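Local coordinates for DNA replication initiator (Cdc21/Cdc54) (Methanothermobacter thermautotrophicus, PDB 1LTL), which probably acts, as the full-length MCM protein, as an ATP-driven single-stranded DNA helicase in replication, this piece being its zinc-binding N-terminal part, at residues L89-S97 against I239-L247. Sequence-based numbering, arbitrary orientation.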
ATOM      1  N   LEU A  89      30.296   5.703 -35.856  1.00 75.93           N
ATOM      2  CA  LEU A  89      30.575   6.640 -36.929  1.00 69.39           C
ATOM      3  C   LEU A  89      29.336   7.394 -37.364  1.00 65.18           C
ATOM      4  O   LEU A  89      28.219   6.908 -37.230  1.00 65.09           O
ATOM      5  CB  LEU A  89      31.172   5.916 -38.126  1.00 69.22           C
ATOM      6  CG  LEU A  89      32.671   5.707 -37.972  1.00 70.09           C
ATOM      7  CD1 LEU A  89      33.082   4.430 -38.674  1.00 70.91           C
ATOM      8  CD2 LEU A  89      33.416   6.901 -38.521  1.00 69.75           C
ATOM      9  N   ASN A  90      29.536   8.593 -37.885  1.00 58.97           N
ATOM     10  CA  ASN A  90      28.421   9.386 -38.336  1.00 53.66           C
ATOM     11  C   ASN A  90      28.303   9.287 -39.829  1.00 50.98           C
ATOM     12  O   ASN A  90      29.199   9.715 -40.543  1.00 51.55           O
ATOM     13  CB  ASN A  90      28.629  10.843 -37.973  1.00 53.60           C
ATOM     14  CG  ASN A  90      28.622  11.072 -36.499  1.00 52.81           C
ATOM     15  OD1 ASN A  90      29.198  12.044 -36.022  1.00 52.00           O
ATOM     16  ND2 ASN A  90      27.957  10.192 -35.759  1.00 52.56           N
ATOM     17  N   ILE A  91      27.208   8.722 -40.315  1.00 47.55           N
ATOM     18  CA  ILE A  91      27.025   8.646 -41.751  1.00 43.57           C
ATOM     19  C   ILE A  91      26.401   9.966 -42.200  1.00 42.68           C
ATOM     20  O   ILE A  91      25.339  10.337 -41.731  1.00 42.03           O
ATOM     21  CB  ILE A  91      26.086   7.506 -42.154  1.00 41.86           C
ATOM     22  CG1 ILE A  91      26.702   6.150 -41.836  1.00 42.07           C
ATOM     23  CG2 ILE A  91      25.855   7.564 -43.635  1.00 40.92           C
ATOM     24  CD1 ILE A  91      26.748   5.801 -40.385  1.00 41.77           C
ATOM     25  N   ARG A  92      27.058  10.691 -43.093  1.00 42.33           N
ATOM     26  CA  ARG A  92      26.482  11.944 -43.551  1.00 43.06           C
ATOM     27  C   ARG A  92      26.255  11.923 -45.058  1.00 43.21           C
ATOM     28  O   ARG A  92      27.204  11.780 -45.819  1.00 44.03           O
ATOM     29  CB  ARG A  92      27.396  13.108 -43.201  1.00 42.57           C
ATOM     30  CG  ARG A  92      27.720  13.163 -41.751  1.00 42.39           C
ATOM     31  CD  ARG A  92      28.472  14.411 -41.383  1.00 43.02           C
ATOM     32  NE  ARG A  92      28.920  14.292 -40.000  1.00 45.59           N
ATOM     33  CZ  ARG A  92      28.145  14.492 -38.942  1.00 45.44           C
ATOM     34  NH1 ARG A  92      26.879  14.838 -39.115  1.00 44.28           N
ATOM     35  NH2 ARG A  92      28.630  14.316 -37.719  1.00 46.46           N
ATOM     36  N   PHE A  93      25.008  12.083 -45.495  1.00 42.28           N
ATOM     37  CA  PHE A  93      24.709  12.066 -46.921  1.00 40.12           C
ATOM     38  C   PHE A  93      24.873  13.387 -47.617  1.00 41.20           C
ATOM     39  O   PHE A  93      24.474  14.422 -47.101  1.00 41.40           O
ATOM     40  CB  PHE A  93      23.304  11.573 -47.141  1.00 37.20           C
ATOM     41  CG  PHE A  93      23.050  10.283 -46.493  1.00 36.23           C
ATOM     42  CD1 PHE A  93      23.021  10.191 -45.119  1.00 35.30           C
ATOM     43  CD2 PHE A  93      22.908   9.137 -47.247  1.00 37.90           C
ATOM     44  CE1 PHE A  93      22.859   8.968 -44.500  1.00 37.46           C
ATOM     45  CE2 PHE A  93      22.743   7.896 -46.638  1.00 39.02           C
ATOM     46  CZ  PHE A  93      22.718   7.813 -45.263  1.00 38.62           C
ATOM     47  N   SER A  94      25.464  13.351 -48.804  1.00 43.56           N
ATOM     48  CA  SER A  94      25.657  14.572 -49.572  1.00 45.59           C
ATOM     49  C   SER A  94      24.825  14.583 -50.858  1.00 45.82           C
ATOM     50  O   SER A  94      24.564  13.539 -51.448  1.00 44.13           O
ATOM     51  CB  SER A  94      27.128  14.751 -49.915  1.00 46.70           C
ATOM     52  OG  SER A  94      27.323  15.986 -50.590  1.00 48.85           O
ATOM     53  N   GLY A  95      24.420  15.778 -51.280  1.00 47.21           N
ATOM     54  CA  GLY A  95      23.616  15.904 -52.477  1.00 49.57           C
ATOM     55  C   GLY A  95      22.254  15.247 -52.325  1.00 51.53           C
ATOM     56  O   GLY A  95      22.001  14.149 -52.839  1.00 51.42           O
ATOM     57  N   ILE A  96      21.368  15.917 -51.601  1.00 52.74           N
ATOM     58  CA  ILE A  96      20.033  15.391 -51.395  1.00 53.35           C
ATOM     59  C   ILE A  96      19.079  16.155 -52.286  1.00 53.41           C
ATOM     60  O   ILE A  96      19.032  17.386 -52.263  1.00 53.20           O
ATOM     61  CB  ILE A  96      19.615  15.503 -49.906  1.00 54.05           C
ATOM     62  CG1 ILE A  96      20.428  14.508 -49.084  1.00 53.17           C
ATOM     63  CG2 ILE A  96      18.136  15.171 -49.726  1.00 55.46           C
ATOM     64  CD1 ILE A  96      20.149  13.069 -49.437  1.00 50.06           C
ATOM     65  N   SER A  97      18.335  15.406 -53.091  1.00 54.02           N
ATOM     66  CA  SER A  97      17.374  15.977 -54.030  1.00 54.85           C
ATOM     67  C   SER A  97      16.169  16.605 -53.333  1.00 54.63           C
ATOM     68  O   SER A  97      15.590  17.584 -53.825  1.00 55.07           O
ATOM     69  CB  SER A  97      16.901  14.886 -54.987  1.00 55.33           C
ATOM     70  OG  SER A  97      16.501  13.740 -54.256  1.00 56.46           O
ATOM     71  N   ILE A 239      15.823  22.087 -37.346  1.00 17.25           N
ATOM     72  CA  ILE A 239      16.505  21.068 -38.129  1.00 19.53           C
ATOM     73  C   ILE A 239      17.686  20.488 -37.387  1.00 20.03           C
ATOM     74  O   ILE A 239      18.522  21.214 -36.837  1.00 21.34           O
ATOM     75  CB  ILE A 239      17.063  21.581 -39.467  1.00 20.65           C
ATOM     76  CG1 ILE A 239      15.941  22.120 -40.354  1.00 20.93           C
ATOM     77  CG2 ILE A 239      17.781  20.450 -40.167  1.00 18.70           C
ATOM     78  CD1 ILE A 239      16.437  23.085 -41.396  1.00 21.62           C
ATOM     79  N   TYR A 240      17.738  19.163 -37.379  1.00 20.24           N
ATOM     80  CA  TYR A 240      18.827  18.428 -36.758  1.00 19.59           C
ATOM     81  C   TYR A 240      19.771  18.161 -37.927  1.00 19.98           C
ATOM     82  O   TYR A 240      19.540  17.269 -38.756  1.00 19.15           O
ATOM     83  CB  TYR A 240      18.318  17.113 -36.164  1.00 20.07           C
ATOM     84  CG  TYR A 240      19.392  16.351 -35.441  1.00 23.89           C
ATOM     85  CD1 TYR A 240      20.114  16.957 -34.417  1.00 27.12           C
ATOM     86  CD2 TYR A 240      19.766  15.069 -35.844  1.00 23.77           C
ATOM     87  CE1 TYR A 240      21.194  16.330 -33.820  1.00 27.04           C
ATOM     88  CE2 TYR A 240      20.853  14.419 -35.250  1.00 25.05           C
ATOM     89  CZ  TYR A 240      21.570  15.067 -34.239  1.00 28.33           C
ATOM     90  OH  TYR A 240      22.697  14.501 -33.654  1.00 31.40           O
ATOM     91  N   GLY A 241      20.826  18.964 -37.983  1.00 21.36           N
ATOM     92  CA  GLY A 241      21.801  18.874 -39.052  1.00 23.60           C
ATOM     93  C   GLY A 241      22.517  17.557 -39.218  1.00 27.36           C
ATOM     94  O   GLY A 241      22.966  16.962 -38.241  1.00 28.73           O
ATOM     95  N   ASN A 242      22.614  17.098 -40.465  1.00 30.77           N
ATOM     96  CA  ASN A 242      23.312  15.866 -40.783  1.00 33.68           C
ATOM     97  C   ASN A 242      24.519  16.184 -41.623  1.00 37.02           C
ATOM     98  O   ASN A 242      25.609  15.709 -41.361  1.00 39.28           O
ATOM     99  CB  ASN A 242      22.461  14.913 -41.596  1.00 33.85           C
ATOM    100  CG  ASN A 242      23.260  13.711 -42.082  1.00 35.82           C
ATOM    101  OD1 ASN A 242      23.232  12.636 -41.473  1.00 37.14           O
ATOM    102  ND2 ASN A 242      23.994  13.895 -43.170  1.00 34.66           N
ATOM    103  N   TYR A 243      24.309  16.984 -42.654  1.00 40.84           N
ATOM    104  CA  TYR A 243      25.388  17.332 -43.552  1.00 45.03           C
ATOM    105  C   TYR A 243      25.268  18.790 -43.941  1.00 45.52           C
ATOM    106  O   TYR A 243      24.167  19.309 -44.105  1.00 45.71           O
ATOM    107  CB  TYR A 243      25.330  16.415 -44.795  1.00 49.14           C
ATOM    108  CG  TYR A 243      26.333  16.744 -45.883  1.00 54.05           C
ATOM    109  CD1 TYR A 243      27.706  16.697 -45.631  1.00 56.25           C
ATOM    110  CD2 TYR A 243      25.910  17.181 -47.139  1.00 55.43           C
ATOM    111  CE1 TYR A 243      28.633  17.091 -46.597  1.00 58.51           C
ATOM    112  CE2 TYR A 243      26.831  17.579 -48.114  1.00 57.90           C
ATOM    113  CZ  TYR A 243      28.192  17.537 -47.835  1.00 58.55           C
ATOM    114  OH  TYR A 243      29.116  17.990 -48.760  1.00 59.21           O
ATOM    115  N   THR A 244      26.408  19.454 -44.064  1.00 46.97           N
ATOM    116  CA  THR A 244      26.429  20.849 -44.445  1.00 49.79           C
ATOM    117  C   THR A 244      27.271  21.042 -45.686  1.00 53.91           C
ATOM    118  O   THR A 244      28.253  20.331 -45.910  1.00 54.66           O
ATOM    119  CB  THR A 244      26.980  21.730 -43.324  1.00 48.19           C
ATOM    120  OG1 THR A 244      25.908  22.119 -42.465  1.00 46.96           O
ATOM    121  CG2 THR A 244      27.644  22.970 -43.889  1.00 47.57           C
ATOM    122  N   GLU A 245      26.876  22.023 -46.486  1.00 58.37           N
ATOM    123  CA  GLU A 245      27.551  22.335 -47.734  1.00 62.16           C
ATOM    124  C   GLU A 245      27.376  23.814 -48.055  1.00 62.95           C
ATOM    125  O   GLU A 245      26.345  24.414 -47.753  1.00 63.09           O
ATOM    126  CB  GLU A 245      26.937  21.493 -48.849  1.00 65.29           C
ATOM    127  CG  GLU A 245      27.567  21.687 -50.213  1.00 71.85           C
ATOM    128  CD  GLU A 245      26.746  21.041 -51.336  1.00 75.89           C
ATOM    129  OE1 GLU A 245      26.420  19.830 -51.228  1.00 77.50           O
ATOM    130  OE2 GLU A 245      26.439  21.741 -52.336  1.00 78.11           O
ATOM    131  N   PHE A 246      28.383  24.411 -48.669  1.00 64.08           N
ATOM    132  CA  PHE A 246      28.261  25.809 -49.015  1.00 65.48           C
ATOM    133  C   PHE A 246      27.744  25.964 -50.440  1.00 67.03           C
ATOM    134  O   PHE A 246      27.882  25.064 -51.272  1.00 67.28           O
ATOM    135  CB  PHE A 246      29.595  26.510 -48.854  1.00 64.27           C
ATOM    136  CG  PHE A 246      30.105  26.505 -47.451  1.00 63.90           C
ATOM    137  CD1 PHE A 246      30.774  25.400 -46.945  1.00 63.50           C
ATOM    138  CD2 PHE A 246      29.923  27.612 -46.635  1.00 62.78           C
ATOM    139  CE1 PHE A 246      31.258  25.404 -45.642  1.00 63.31           C
ATOM    140  CE2 PHE A 246      30.403  27.625 -45.331  1.00 61.99           C
ATOM    141  CZ  PHE A 246      31.072  26.522 -44.833  1.00 62.15           C
ATOM    142  N   LEU A 247      27.132  27.109 -50.710  1.00 68.08           N
ATOM    143  CA  LEU A 247      26.585  27.379 -52.026  1.00 69.13           C
ATOM    144  C   LEU A 247      27.399  28.455 -52.722  1.00 70.35           C
ATOM    145  O   LEU A 247      27.580  28.357 -53.961  1.00 70.88           O
ATOM    146  CB  LEU A 247      25.128  27.822 -51.906  1.00 68.43           C
ATOM    147  CG  LEU A 247      24.151  26.816 -51.293  1.00 67.71           C
ATOM    148  CD1 LEU A 247      22.766  27.435 -51.261  1.00 67.39           C
ATOM    149  CD2 LEU A 247      24.139  25.518 -52.092  1.00 66.59           C
TER
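Arg92 reaches from strand 90-94 to the backbone of Asn242, where its NH1 donates a hydrogen bond of 2.7 Å to Asn242 O. The N-H...O angle of 157° is fairly straight, and the oxygen lies at the edge of the guanidinium, close to its plane. The torsions explain the reach: CG stands beside the backbone N, anti to the carbonyl carbon (chi1 -55°), and the chain then runs extended to NE, drawing CG and CD past the same oxygen. Asn90 CB lies over one face of the guanidinium, offset toward its rim. NE bonds to Ser43 OG and NH2 forms a salt bridge with Asp207, so that together with the NH1 bond they fix the group's rotation. A leucine in place of Arg92 would probably leave Asp207 without its charged mate and Asn242 O without this donor. The Asn242 side chain inserts against the backbone of strand 90-94, its amide end facing Ile91 O and Phe93 N, with Ile70 of helix 66-77 also touching it. Tyr243, its CG anti to the backbone N, sets its ring obliquely beside Phe93 and Ser94: Tyr243 CD2 approaches Phe93 O at 3.1 Å, while Ser94 CB is 3.4 Å from Tyr243 CE2. Strands 90-94 and 239-243 cross at 76°, their axes 5.7 Å apart at closest approach, which agrees with side chains rather than a shared sheet joining them. Asn242 and Tyr243 both face Thr221 of strand 217-229, forming a classic beta bulge at the interface where the OB-fold barrel of MCM meets its helical N-terminal domain.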